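Long-range contacts in endoglucanase, family GH5 (Zobellia galactanivorans, PDB 6GL2), which probably hydrolyses beta-glucosidic bonds in hemicelluloses such as mixed-linked glucan: residues Gly58-Leu62 with Glu99-Ile103; Val66-His71 with Trp84-Val88; Leu114-Ala120 with Asn174-Gln178; His177-Val181 with Ile196-Thr200; Val271-Gly277 with Gly302-Trp308. All coordinates share one frame; numbering follows the deposited sequence. Where two conformers were deposited one is given.

Interaction 1 of 5, residues Gly58-Leu62 with Glu99-Ile103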
# COMPACT_ATOMS: atom_id res chain seq x y z
N GLY A 58 -7.91 12.14 -12.09
CA GLY A 58 -7.14 11.29 -12.99
C GLY A 58 -6.35 10.13 -12.36
O GLY A 58 -5.64 9.46 -13.05
N PHE A 59 -6.52 10.00 -11.03
CA PHE A 59 -5.97 8.80 -10.40
C PHE A 59 -6.68 7.56 -10.92
O PHE A 59 -7.92 7.55 -10.93
CB PHE A 59 -6.12 8.91 -8.87
CG PHE A 59 -5.25 9.97 -8.21
CD1 PHE A 59 -3.86 9.69 -8.10
CD2 PHE A 59 -5.68 11.23 -7.91
CE1 PHE A 59 -3.03 10.63 -7.54
CE2 PHE A 59 -4.87 12.16 -7.30
CZ PHE A 59 -3.51 11.87 -7.21
N LYS A 60 -5.94 6.55 -11.26
CA LYS A 60 -6.48 5.32 -11.76
C LYS A 60 -6.63 4.20 -10.71
O LYS A 60 -7.35 3.26 -10.88
CB LYS A 60 -5.69 4.86 -13.02
CG LYS A 60 -6.27 3.65 -13.66
CD LYS A 60 -7.67 3.85 -14.23
CE LYS A 60 -8.21 2.68 -15.11
NZ LYS A 60 -9.48 3.00 -15.76
N THR A 61 -5.89 4.40 -9.61
CA THR A 61 -5.82 3.39 -8.52
C THR A 61 -6.13 4.05 -7.19
O THR A 61 -5.64 5.13 -6.90
CB THR A 61 -4.48 2.68 -8.41
OG1 THR A 61 -4.26 1.95 -9.63
CG2 THR A 61 -4.34 1.70 -7.27
N LEU A 62 -7.08 3.48 -6.44
CA LEU A 62 -7.33 3.76 -5.06
C LEU A 62 -6.68 2.71 -4.20
O LEU A 62 -6.96 1.52 -4.32
CB LEU A 62 -8.82 3.77 -4.74
CG LEU A 62 -9.18 4.11 -3.28
CD1 LEU A 62 -8.89 5.54 -2.96
CD2 LEU A 62 -10.62 3.71 -2.95
N GLU A 99 -14.28 3.12 -12.39
CA GLU A 99 -13.36 2.50 -13.31
C GLU A 99 -11.94 2.40 -12.75
O GLU A 99 -10.99 2.28 -13.54
CB GLU A 99 -13.41 3.13 -14.72
CG GLU A 99 -14.84 3.12 -15.30
CD GLU A 99 -15.37 1.69 -15.33
OE1 GLU A 99 -14.85 0.90 -16.14
OE2 GLU A 99 -16.26 1.34 -14.55
N MET A 100 -11.75 2.54 -11.45
CA MET A 100 -10.44 2.46 -10.81
C MET A 100 -10.10 1.04 -10.40
O MET A 100 -10.95 0.19 -10.18
CB MET A 100 -10.42 3.35 -9.57
CG MET A 100 -10.73 4.82 -9.86
SD MET A 100 -10.90 5.78 -8.34
CE MET A 100 -9.14 6.07 -8.00
N TYR A 101 -8.79 0.84 -10.25
CA TYR A 101 -8.25 -0.29 -9.52
C TYR A 101 -8.42 0.02 -8.00
O TYR A 101 -8.34 1.21 -7.65
CB TYR A 101 -6.76 -0.50 -9.82
CG TYR A 101 -6.51 -1.03 -11.23
CD1 TYR A 101 -6.42 -0.17 -12.29
CD2 TYR A 101 -6.45 -2.35 -11.44
CE1 TYR A 101 -6.27 -0.67 -13.63
CE2 TYR A 101 -6.23 -2.89 -12.76
CZ TYR A 101 -6.21 -2.02 -13.78
OH TYR A 101 -6.06 -2.51 -15.08
N VAL A 102 -8.50 -1.04 -7.23
CA VAL A 102 -8.64 -0.84 -5.76
C VAL A 102 -7.72 -1.87 -5.16
O VAL A 102 -7.78 -3.07 -5.44
CB VAL A 102 -10.08 -1.08 -5.26
CG1 VAL A 102 -10.07 -1.12 -3.74
CG2 VAL A 102 -10.95 0.05 -5.75
N ILE A 103 -6.92 -1.42 -4.16
CA ILE A 103 -6.07 -2.33 -3.39
C ILE A 103 -6.66 -2.36 -1.95
O ILE A 103 -6.76 -1.32 -1.30
CB ILE A 103 -4.63 -1.78 -3.34
CG1 ILE A 103 -3.97 -1.67 -4.70
CG2 ILE A 103 -3.79 -2.62 -2.39
CD1 ILE A 103 -2.86 -0.61 -4.74

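Interaction 2 of 5, residues Val66-His71 with Trp84-Val88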
# COMPACT_ATOMS: atom_id res chain seq x y z
N VAL A 66 -6.76 -0.88 5.28
CA VAL A 66 -7.78 -1.23 6.28
C VAL A 66 -7.04 -1.86 7.44
O VAL A 66 -6.23 -2.79 7.32
CB VAL A 66 -8.76 -2.32 5.72
CG1 VAL A 66 -9.79 -2.71 6.77
CG2 VAL A 66 -9.48 -1.81 4.46
N THR A 67 -7.39 -1.41 8.63
CA THR A 67 -6.94 -1.99 9.92
C THR A 67 -8.09 -2.87 10.40
O THR A 67 -9.24 -2.42 10.46
CB THR A 67 -6.53 -0.92 10.92
OG1 THR A 67 -5.35 -0.27 10.43
CG2 THR A 67 -6.28 -1.54 12.34
N TRP A 68 -7.79 -4.11 10.70
CA TRP A 68 -8.82 -5.13 10.99
C TRP A 68 -8.92 -5.41 12.47
O TRP A 68 -9.92 -5.97 12.89
CB TRP A 68 -8.50 -6.44 10.22
CG TRP A 68 -8.49 -6.22 8.75
CD1 TRP A 68 -7.42 -5.83 7.98
CD2 TRP A 68 -9.59 -6.33 7.80
NE1 TRP A 68 -7.80 -5.70 6.68
CE2 TRP A 68 -9.09 -6.01 6.51
CE3 TRP A 68 -10.93 -6.67 7.96
CZ2 TRP A 68 -9.89 -5.97 5.37
CZ3 TRP A 68 -11.75 -6.61 6.82
CH2 TRP A 68 -11.20 -6.34 5.56
N LYS A 69 -7.92 -5.08 13.26
CA LYS A 69 -7.82 -5.49 14.70
C LYS A 69 -9.10 -5.26 15.49
O LYS A 69 -9.56 -6.16 16.21
CB LYS A 69 -6.61 -4.80 15.34
CG LYS A 69 -6.44 -5.24 16.81
CD LYS A 69 -5.23 -4.66 17.47
CE LYS A 69 -5.23 -4.90 18.99
NZ LYS A 69 -6.50 -5.56 19.51
N PHE A 70 -9.71 -4.14 15.35
CA PHE A 70 -10.83 -3.85 16.20
C PHE A 70 -12.09 -4.56 15.76
O PHE A 70 -13.16 -4.35 16.33
CB PHE A 70 -11.02 -2.35 16.33
CG PHE A 70 -9.87 -1.68 17.03
CD1 PHE A 70 -9.86 -1.65 18.38
CD2 PHE A 70 -8.84 -1.10 16.34
CE1 PHE A 70 -8.84 -1.06 19.04
CE2 PHE A 70 -7.76 -0.54 16.98
CZ PHE A 70 -7.80 -0.54 18.35
N HIS A 71 -12.04 -5.34 14.70
CA HIS A 71 -13.17 -6.05 14.12
C HIS A 71 -12.94 -7.51 13.99
O HIS A 71 -13.66 -8.14 13.19
CB HIS A 71 -13.66 -5.37 12.87
CG HIS A 71 -13.91 -3.91 13.01
ND1 HIS A 71 -15.07 -3.42 13.44
CD2 HIS A 71 -13.02 -2.84 12.93
CE1 HIS A 71 -14.94 -2.07 13.51
NE2 HIS A 71 -13.68 -1.76 13.20
N TRP A 84 -18.17 -4.66 9.22
CA TRP A 84 -16.88 -4.06 8.85
C TRP A 84 -16.54 -4.42 7.41
O TRP A 84 -16.14 -3.55 6.62
CB TRP A 84 -15.84 -4.49 9.86
CG TRP A 84 -14.52 -3.81 9.64
CD1 TRP A 84 -13.35 -4.38 9.27
CD2 TRP A 84 -14.26 -2.40 9.79
NE1 TRP A 84 -12.35 -3.46 9.26
CE2 TRP A 84 -12.85 -2.22 9.52
CE3 TRP A 84 -15.00 -1.32 10.09
CZ2 TRP A 84 -12.23 -0.99 9.69
CZ3 TRP A 84 -14.36 -0.07 10.20
CH2 TRP A 84 -13.03 0.09 10.00
N LEU A 85 -16.67 -5.71 7.07
CA LEU A 85 -16.52 -6.09 5.68
C LEU A 85 -17.44 -5.29 4.79
O LEU A 85 -17.04 -4.97 3.67
CB LEU A 85 -16.71 -7.59 5.51
CG LEU A 85 -15.60 -8.47 6.03
CD1 LEU A 85 -16.02 -9.91 6.27
CD2 LEU A 85 -14.45 -8.53 5.09
N ASP A 86 -18.67 -5.07 5.25
CA ASP A 86 -19.62 -4.31 4.44
C ASP A 86 -19.03 -2.92 4.12
O ASP A 86 -19.21 -2.43 2.99
CB ASP A 86 -20.97 -4.17 5.13
CG ASP A 86 -21.78 -5.45 5.17
OD1 ASP A 86 -21.52 -6.44 4.56
OD2 ASP A 86 -22.74 -5.41 6.05
N LYS A 87 -18.52 -2.25 5.14
CA LYS A 87 -17.92 -0.93 4.94
C LYS A 87 -16.75 -0.93 3.96
O LYS A 87 -16.65 -0.01 3.14
CB LYS A 87 -17.52 -0.30 6.25
CG LYS A 87 -18.70 0.01 7.16
CD LYS A 87 -18.22 0.49 8.52
CE LYS A 87 -19.16 1.55 9.05
NZ LYS A 87 -18.62 2.34 10.22
N VAL A 88 -15.87 -1.88 4.12
CA VAL A 88 -14.77 -2.00 3.21
C VAL A 88 -15.30 -2.17 1.79
O VAL A 88 -14.82 -1.55 0.82
CB VAL A 88 -13.81 -3.13 3.61
CG1 VAL A 88 -12.74 -3.33 2.52
CG2 VAL A 88 -13.25 -2.92 5.01

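Interaction 3 of 5, residues Leu114-Ala120 with Asn174-Gln178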
# COMPACT_ATOMS: atom_id res chain seq x y z
N LEU A 114 3.36 -9.94 14.95
CA LEU A 114 4.74 -9.64 15.35
C LEU A 114 5.67 -10.62 14.72
O LEU A 114 5.45 -11.83 14.84
CB LEU A 114 4.87 -9.78 16.87
CG LEU A 114 4.69 -8.54 17.78
CD1 LEU A 114 4.60 -8.81 19.28
CD2 LEU A 114 5.84 -7.59 17.59
N PRO A 115 6.68 -10.17 13.94
CA PRO A 115 7.58 -11.03 13.20
C PRO A 115 8.75 -11.54 14.09
O PRO A 115 9.91 -11.14 13.91
CB PRO A 115 8.02 -10.15 12.04
CG PRO A 115 8.05 -8.82 12.63
CD PRO A 115 6.93 -8.75 13.66
N THR A 116 8.41 -12.45 15.00
CA THR A 116 9.41 -13.14 15.84
C THR A 116 9.07 -14.61 15.80
O THR A 116 7.92 -15.00 15.60
CB THR A 116 9.36 -12.67 17.32
OG1 THR A 116 8.15 -13.12 17.89
CG2 THR A 116 9.45 -11.09 17.43
N TYR A 117 10.12 -15.47 15.96
CA TYR A 117 9.87 -16.96 16.00
C TYR A 117 8.92 -17.31 17.13
O TYR A 117 8.12 -18.22 16.97
CB TYR A 117 11.16 -17.77 16.03
CG TYR A 117 12.04 -17.57 14.84
CD1 TYR A 117 11.50 -17.54 13.56
CD2 TYR A 117 13.41 -17.44 14.95
CE1 TYR A 117 12.30 -17.37 12.45
CE2 TYR A 117 14.22 -17.27 13.79
CZ TYR A 117 13.64 -17.24 12.57
OH TYR A 117 14.33 -17.07 11.36
N GLU A 118 9.01 -16.61 18.25
CA GLU A 118 8.18 -16.82 19.45
C GLU A 118 6.71 -16.69 19.09
O GLU A 118 5.87 -17.45 19.58
CB GLU A 118 8.50 -15.84 20.58
N LYS A 119 6.34 -15.67 18.30
CA LYS A 119 4.93 -15.41 17.99
C LYS A 119 4.50 -16.00 16.69
O LYS A 119 3.30 -16.02 16.44
CB LYS A 119 4.74 -13.91 17.91
CG LYS A 119 4.97 -13.17 19.22
CD LYS A 119 3.82 -13.17 20.18
CE LYS A 119 3.83 -11.88 21.02
NZ LYS A 119 2.85 -11.82 22.16
N ALA A 120 5.41 -16.39 15.83
CA ALA A 120 5.06 -16.83 14.46
C ALA A 120 3.98 -17.82 14.35
O ALA A 120 3.15 -17.74 13.46
CB ALA A 120 6.30 -17.29 13.67
N ASN A 174 8.52 -13.24 5.61
CA ASN A 174 8.31 -14.09 4.51
C ASN A 174 7.30 -15.22 4.84
O ASN A 174 6.51 -15.59 3.94
CB ASN A 174 9.65 -14.67 4.02
CG ASN A 174 10.44 -13.70 3.12
OD1 ASN A 174 9.89 -12.93 2.30
ND2 ASN A 174 11.80 -13.77 3.25
N GLN A 175 7.40 -15.78 6.03
CA GLN A 175 6.44 -16.83 6.36
C GLN A 175 4.99 -16.31 6.42
O GLN A 175 4.07 -17.05 6.07
CB GLN A 175 6.78 -17.45 7.70
CG GLN A 175 8.07 -18.28 7.65
CD GLN A 175 8.39 -18.89 8.94
OE1 GLN A 175 7.55 -19.24 9.72
NE2 GLN A 175 9.69 -18.97 9.23
N TYR A 176 4.85 -15.06 6.89
CA TYR A 176 3.51 -14.52 6.98
C TYR A 176 2.93 -14.22 5.59
O TYR A 176 1.75 -14.48 5.34
CB TYR A 176 3.59 -13.24 7.75
CG TYR A 176 3.97 -13.40 9.21
CD1 TYR A 176 4.09 -14.65 9.77
CD2 TYR A 176 4.34 -12.35 10.00
CE1 TYR A 176 4.50 -14.79 11.10
CE2 TYR A 176 4.73 -12.43 11.31
CZ TYR A 176 4.86 -13.71 11.85
OH TYR A 176 5.27 -13.85 13.21
N HIS A 177 3.77 -13.80 4.66
CA HIS A 177 3.32 -13.67 3.28
C HIS A 177 2.96 -15.02 2.70
O HIS A 177 2.02 -15.15 1.88
CB HIS A 177 4.35 -12.97 2.41
CG HIS A 177 4.38 -11.47 2.64
ND1 HIS A 177 3.23 -10.67 2.53
CD2 HIS A 177 5.41 -10.63 2.97
CE1 HIS A 177 3.59 -9.42 2.65
NE2 HIS A 177 4.91 -9.37 2.97
N GLN A 178 3.74 -16.03 3.04
CA GLN A 178 3.45 -17.41 2.54
C GLN A 178 2.07 -17.86 3.01
O GLN A 178 1.31 -18.32 2.13
CB GLN A 178 4.56 -18.37 3.01
CG GLN A 178 4.35 -19.82 2.55
CD GLN A 178 4.68 -20.12 1.15
OE1 GLN A 178 3.88 -20.84 0.46
NE2 GLN A 178 5.77 -19.62 0.66

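Interaction 4 of 5, residues His177-Val181 with Ile196-Thr200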
# COMPACT_ATOMS: atom_id res chain seq x y z
N HIS A 177 3.77 -13.80 4.66
CA HIS A 177 3.32 -13.67 3.28
C HIS A 177 2.96 -15.02 2.70
O HIS A 177 2.02 -15.15 1.88
CB HIS A 177 4.35 -12.97 2.41
CG HIS A 177 4.38 -11.47 2.64
ND1 HIS A 177 3.23 -10.67 2.53
CD2 HIS A 177 5.41 -10.63 2.97
CE1 HIS A 177 3.59 -9.42 2.65
NE2 HIS A 177 4.91 -9.37 2.97
N GLN A 178 3.74 -16.03 3.04
CA GLN A 178 3.45 -17.41 2.54
C GLN A 178 2.07 -17.86 3.01
O GLN A 178 1.31 -18.32 2.13
CB GLN A 178 4.56 -18.37 3.01
CG GLN A 178 4.35 -19.82 2.55
CD GLN A 178 4.68 -20.12 1.15
OE1 GLN A 178 3.88 -20.84 0.46
NE2 GLN A 178 5.77 -19.62 0.66
N VAL A 179 1.79 -17.70 4.27
CA VAL A 179 0.47 -18.07 4.83
C VAL A 179 -0.61 -17.31 4.08
O VAL A 179 -1.70 -17.84 3.80
CB VAL A 179 0.39 -17.76 6.33
CG1 VAL A 179 -1.05 -17.79 6.80
CG2 VAL A 179 1.25 -18.73 7.10
N SER A 180 -0.43 -16.00 3.88
CA SER A 180 -1.44 -15.11 3.34
C SER A 180 -1.71 -15.39 1.89
O SER A 180 -2.88 -15.49 1.44
CB SER A 180 -1.04 -13.70 3.54
OG SER A 180 -0.85 -13.33 4.89
N VAL A 181 -0.69 -15.49 1.07
CA VAL A 181 -0.88 -15.88 -0.33
C VAL A 181 -1.57 -17.23 -0.43
O VAL A 181 -2.49 -17.42 -1.20
CB VAL A 181 0.44 -15.82 -1.12
CG1 VAL A 181 0.34 -16.49 -2.52
CG2 VAL A 181 0.95 -14.39 -1.23
N ILE A 196 -1.73 -10.03 -6.32
CA ILE A 196 -1.44 -9.88 -4.89
C ILE A 196 -0.17 -9.08 -4.74
O ILE A 196 0.86 -9.44 -5.35
CB ILE A 196 -1.34 -11.23 -4.19
CG1 ILE A 196 -2.58 -12.06 -4.32
CG2 ILE A 196 -1.03 -10.95 -2.71
CD1 ILE A 196 -2.42 -13.44 -3.77
N MET A 197 -0.15 -7.99 -4.01
CA MET A 197 0.98 -7.23 -3.66
C MET A 197 1.60 -7.71 -2.38
O MET A 197 0.93 -7.76 -1.31
CB MET A 197 0.56 -5.73 -3.54
CG MET A 197 0.37 -5.03 -4.87
SD MET A 197 -0.50 -3.42 -4.68
CE MET A 197 0.57 -2.65 -3.48
N VAL A 198 2.86 -8.09 -2.46
CA VAL A 198 3.62 -8.66 -1.37
C VAL A 198 4.79 -7.77 -1.04
O VAL A 198 5.67 -7.58 -1.88
CB VAL A 198 4.05 -10.11 -1.70
CG1 VAL A 198 5.02 -10.73 -0.70
CG2 VAL A 198 2.85 -11.04 -1.92
N SER A 199 4.84 -7.28 0.17
CA SER A 199 5.85 -6.34 0.63
C SER A 199 7.13 -7.01 1.11
O SER A 199 7.17 -8.13 1.56
CB SER A 199 5.33 -5.51 1.80
OG SER A 199 5.11 -6.35 2.91
N THR A 200 8.21 -6.23 1.03
CA THR A 200 9.42 -6.52 1.80
C THR A 200 9.12 -6.24 3.26
O THR A 200 8.09 -5.72 3.68
CB THR A 200 10.53 -5.59 1.33
OG1 THR A 200 10.02 -4.25 1.38
CG2 THR A 200 11.00 -5.88 -0.12

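Interaction 5 of 5, residues Val271-Gly277 with Gly302-Trp308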
# COMPACT_ATOMS: atom_id res chain seq x y z
N VAL A 271 6.53 -3.63 -9.75
CA VAL A 271 6.58 -2.91 -8.49
C VAL A 271 5.50 -1.86 -8.43
O VAL A 271 5.35 -1.00 -9.29
CB VAL A 271 7.96 -2.26 -8.28
CG1 VAL A 271 8.05 -1.59 -6.89
CG2 VAL A 271 9.07 -3.36 -8.39
N VAL A 272 4.83 -1.86 -7.24
CA VAL A 272 3.89 -0.72 -6.85
C VAL A 272 4.49 -0.02 -5.65
O VAL A 272 4.78 -0.66 -4.64
CB VAL A 272 2.51 -1.29 -6.57
CG1 VAL A 272 1.63 -0.16 -6.04
CG2 VAL A 272 1.85 -1.84 -7.80
N MET A 273 4.76 1.25 -5.82
CA MET A 273 5.20 2.12 -4.76
C MET A 273 3.96 2.59 -4.01
O MET A 273 3.36 3.59 -4.30
CB MET A 273 5.94 3.34 -5.28
CG MET A 273 6.61 4.13 -4.20
SD MET A 273 8.04 3.36 -3.47
CE MET A 273 9.26 3.58 -4.74
N GLY A 274 3.53 1.73 -3.09
CA GLY A 274 2.16 1.83 -2.54
C GLY A 274 2.02 2.97 -1.56
O GLY A 274 0.87 3.41 -1.31
N GLU A 275 3.12 3.57 -1.10
CA GLU A 275 3.12 4.83 -0.43
C GLU A 275 4.39 5.58 -0.74
O GLU A 275 5.49 4.99 -0.81
CB GLU A 275 3.10 4.72 1.13
CG GLU A 275 1.89 3.96 1.64
CD GLU A 275 1.91 3.79 3.15
OE1 GLU A 275 2.69 4.43 3.87
OE2 GLU A 275 1.05 2.97 3.65
N TRP A 276 4.25 6.89 -0.84
CA TRP A 276 5.32 7.89 -0.90
C TRP A 276 4.65 9.23 -0.74
O TRP A 276 3.41 9.31 -0.67
CB TRP A 276 6.08 7.83 -2.24
CG TRP A 276 5.25 8.24 -3.38
CD1 TRP A 276 4.25 7.50 -4.01
CD2 TRP A 276 5.23 9.51 -4.02
NE1 TRP A 276 3.65 8.24 -4.98
CE2 TRP A 276 4.22 9.47 -5.05
CE3 TRP A 276 6.03 10.62 -3.94
CZ2 TRP A 276 4.00 10.55 -5.92
CZ3 TRP A 276 5.79 11.73 -4.77
CH2 TRP A 276 4.82 11.66 -5.79
N GLY A 277 5.45 10.30 -0.67
CA GLY A 277 4.98 11.65 -0.62
C GLY A 277 5.74 12.47 0.37
O GLY A 277 6.78 12.00 0.87
N GLY A 302 8.12 2.25 -15.02
CA GLY A 302 7.02 1.30 -15.03
C GLY A 302 6.53 0.96 -13.62
O GLY A 302 5.87 -0.07 -13.46
N ILE A 303 6.93 1.74 -12.67
CA ILE A 303 6.53 1.59 -11.24
C ILE A 303 5.28 2.45 -11.04
O ILE A 303 5.25 3.59 -11.40
CB ILE A 303 7.61 2.08 -10.30
CG1 ILE A 303 8.93 1.27 -10.48
CG2 ILE A 303 7.18 2.16 -8.80
CD1 ILE A 303 10.17 1.79 -9.78
N CYS A 304 4.24 1.85 -10.42
CA CYS A 304 3.00 2.62 -10.13
C CYS A 304 3.18 3.42 -8.83
O CYS A 304 3.43 2.82 -7.77
CB CYS A 304 1.86 1.65 -9.86
SG CYS A 304 0.36 2.41 -9.22
N PRO A 305 3.14 4.75 -8.88
CA PRO A 305 3.27 5.56 -7.67
C PRO A 305 1.90 5.81 -7.02
O PRO A 305 0.98 6.33 -7.69
CB PRO A 305 3.83 6.92 -8.26
CG PRO A 305 3.28 6.96 -9.66
CD PRO A 305 2.95 5.57 -10.09
N ILE A 306 1.83 5.67 -5.70
CA ILE A 306 0.57 5.87 -4.93
C ILE A 306 0.86 6.82 -3.79
O ILE A 306 1.46 6.44 -2.79
CB ILE A 306 -0.04 4.53 -4.48
CG1 ILE A 306 -0.14 3.50 -5.60
CG2 ILE A 306 -1.38 4.84 -3.85
CD1 ILE A 306 -0.90 2.24 -5.25
N TRP A 307 0.44 8.08 -3.97
CA TRP A 307 0.65 9.09 -2.96
C TRP A 307 -0.06 8.79 -1.66
O TRP A 307 -1.26 8.36 -1.67
CB TRP A 307 0.13 10.44 -3.50
CG TRP A 307 0.20 11.60 -2.55
CD1 TRP A 307 -0.71 11.97 -1.56
CD2 TRP A 307 1.26 12.58 -2.44
NE1 TRP A 307 -0.28 13.07 -0.89
CE2 TRP A 307 0.93 13.45 -1.33
CE3 TRP A 307 2.50 12.78 -3.09
CZ2 TRP A 307 1.69 14.53 -0.99
CZ3 TRP A 307 3.25 13.88 -2.72
CH2 TRP A 307 2.86 14.71 -1.69
N TRP A 308 0.58 8.93 -0.48
CA TRP A 308 -0.03 8.82 0.83
C TRP A 308 -0.75 10.07 1.20
O TRP A 308 -0.15 11.11 1.34
CB TRP A 308 1.03 8.46 1.94
CG TRP A 308 0.43 8.38 3.25
CD1 TRP A 308 0.58 9.21 4.31
CD2 TRP A 308 -0.46 7.33 3.68
NE1 TRP A 308 -0.20 8.82 5.33
CE2 TRP A 308 -0.82 7.65 5.03
CE3 TRP A 308 -0.95 6.19 3.12
CZ2 TRP A 308 -1.71 6.86 5.75
CZ3 TRP A 308 -1.81 5.37 3.85
CH2 TRP A 308 -2.13 5.69 5.17
O HOH W 1 7.16 -2.21 -12.08

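Interaction 1 of 5, residues Gly58-Leu62 with Glu99-Ile103
The methyl end of Met100 fills the hollow left where Phe59-Leu62 bends into its strand: CE lies 3.5 Å from Phe59 O and 4.0 Å from Leu62 CB. The thioether chain is bent at its last torsion (chi3 81°), which curls CE back over the backbone of the neighbouring segment. On the face of the sheet that carries Thr61 and Tyr101, Thr61 OG1 nestles against Tyr101 CB at 3.5 Å, its polar need met by Met21 O, while Thr61 CG2 meets Ile103 CD1 at 3.7 Å. The segments lead into strands 61-64 and 101-105, the parallel second and third strands of a TIM barrel, joined by helix 82-96 in a beta-alpha-beta unit. Their ladder runs from Tyr101 N to Lys60 O, then Leu62 N to Tyr101 O, then Ile103 N to Leu62 O. Lys60, bent at chi2 (64°), passes beside the Tyr101 ring and brings NZ within 2.8 Å of Glu99 O, a hydrogen bond onto the Schellman turn that ends the helix. An alanine at Lys60 would lack this arm, and Glu99 O would probably be left without its ammonium donor. Beyond the pair, Leu62 and Val102 pack on Ala95 of helix 82-96.

Interaction 2 of 5, residues Val66-His71 with Trp84-Val88
The Trp84 indole carries the His71 imidazole flat on one face and meets Trp68 at its edge. Together the three rings form an aromatic cluster between the loop that follows barrel strand 61-64 and helix 82-96, the next helix of the TIM barrel. His71 and the six-membered ring of Trp84 make an offset stack, centroids 3.8 Å apart and planes only 7° from parallel, and His71 CB continues the cover over the five-membered ring as a CH-pi contact. The Trp84 side chain leaves the helix with CG opposite its backbone N (chi1 -174°), which carries the indole across to the loop. Trp68 stands almost perpendicular to it, at 88°, in an offset edge-to-face pair: the CD1 edge of Trp84 is turned to the Trp68 face, with CD1 3.6 Å from Trp68 CE3. Val66 CG1 lies over the same Trp68 face, near its rim. Two polar atoms of the rings find partners outside the pair of segments, His71 ND1 with Glu81 OE1 and Trp68 NE1 with Asn105 O, so the orientation of both rings is fixed by hydrogen bonding as well as by packing. The far rim of the Trp68 ring meets the helix crosswise, CZ3 touching Leu85 CD2 at 3.7 Å. Val66 and Val88 meet tip to tip, CG1 of Val66 lying 3.9 Å from CG2 of Val88.

Interaction 3 of 5, residues Leu114-Ala120 with Asn174-Gln178
In the helical layer around the barrel, Tyr176 of helix 167-186 reaches across to the N-terminal end of helix 117-137 and the turn that leads into it. Its hydroxyl donates to Leu114 O, with OH and O 2.6 Å apart. The approach is bent, the C=O...donor angle being 135°, and the donor sits 33° out of the carbonyl plane. With CG beside the backbone N (chi1 -67°), the phenol is directed away from its own helix, and the ring enters edge first. Ala120 CA lies near the ring plane, 3.2 Å from Tyr176 OH, and Ala120 CB is 4.0 Å from Tyr176 CE1. On the CE2 side of the ring, Pro115 CB comes to 4.1 Å from Tyr176 CE2, so the phenol end is wedged between the turn and the first turn of the helix. That turn is an inverse gamma turn centred on Pro115, in which Thr116 N makes a weak bond to the same Leu114 O that accepts from the tyrosine. Thr116 then serves as N-cap: its OG1 accepts from Lys119 N at 3.2 Å. The start of the helix is further tied to helix 167-186 by Tyr117 N, which bonds to Glu168 OE2. Nearer the surface, Gln175 NE2 lies only loosely beside the Tyr117 ring, 4.4 Å from CE1, while Gln175 OE1 accepts from Lys124 NZ.

Interaction 4 of 5, residues His177-Val181 with Ile196-Thr200
Packing comes first where His177 and Val198 meet: the valine methyl CG1 sits centrally over one face of the imidazole, 3.5 Å from the ring centroid and 12° off its normal, a CH-pi contact. One helical turn on, Val181 CG2 meets Val198 CG2 at 3.9 Å and, more loosely, Ile196 CG2 at 4.2 Å. Thus Val198 is lodged between the ring and the second valine. These side chains close the seam between helix 167-186 and the strand 196-199 that follows it in the TIM barrel, the axis of 177-181 running nearly antiparallel (171°) to that of the strand. A hydrogen bond forms at the ring edge. His177 NE2 and Ser199 OG are 3.0 Å apart, with OG close to the imidazole plane, and either atom could be the donor; Ser199 was deposited in two conformers, and the bond belongs to the one described. The second nitrogen, ND1, bonds to Thr149 OG1. A phenylalanine in place of His177 might keep a face for Val198 but would probably leave Ser199 OG and Thr149 OG1 without their ring partners in a buried setting. In this conformer both nitrogens are engaged, which probably limits rotation of the imidazole while its face does apolar work.

Interaction 5 of 5, residues Val271-Gly277 with Gly302-Trp308
Barrel strands seven and eight of the TIM fold pair here in parallel, and their C-terminal ends run out into a tryptophan-rich cluster where Trp276 meets Trp307. The Trp307 edge points at the Trp276 face, six-membered centroids 5.1 Å apart and planes at 83°. Trp276 gets there with CG set between its backbone N and carbonyl carbon (chi1 67°), which folds the indole over the next strand, NE1 3.5 Å from Pro305 CB. Gly277 CA in turn rests on the Trp307 face, 3.8 Å from the six-membered centroid; a CB there would run into Trp307 CE3. A straight bond from Trp308 N to Trp276 O (2.9 Å, 174°) ties the two ends. Beside it, the Glu275 carboxylate lies along the Trp308 ring while its OE2 forms a salt bridge with Arg63 and its OE1 a hydrogen bond with Tyr229. Earlier along the strands, the ladder includes Met273 N to Cys304 O and Ile306 N to Met273 O, and Val272 CG1 packs on Ile306 CD1 at 3.6 Å. A water bridges Val271 N and Gly302 O. Strands 222-227 and 24-26 flank the pair, Met273 lies against helices 246-266 and 284-301, and Tyr294 of the latter stacks on Trp276.

Overall arrangement
Interactions 1 and 5 pair neighbouring strands of one closed eight-stranded barrel, and interaction 4 seats a helix on it. Inside, Ile103 CD1 of interaction 1 lies 3.5 Å from Ile306 CD1 of interaction 5 and 3.7 Å from Met197 SD of interaction 4. Interactions 3 and 4 share His177 and Gln178 on helix 167-186, their centres about 12 Å apart. Interaction 2 involves the helix that links the strands of interaction 1, about 20 Å away between centres. All five lie away from the magnesium site formed by Asp240, Thr242 and Asp248, which carries no metal in this model. TIM-barrel hydrolases place their active site at the C-terminal strand ends, so Glu275 and the tryptophans of interaction 5 are probably near it.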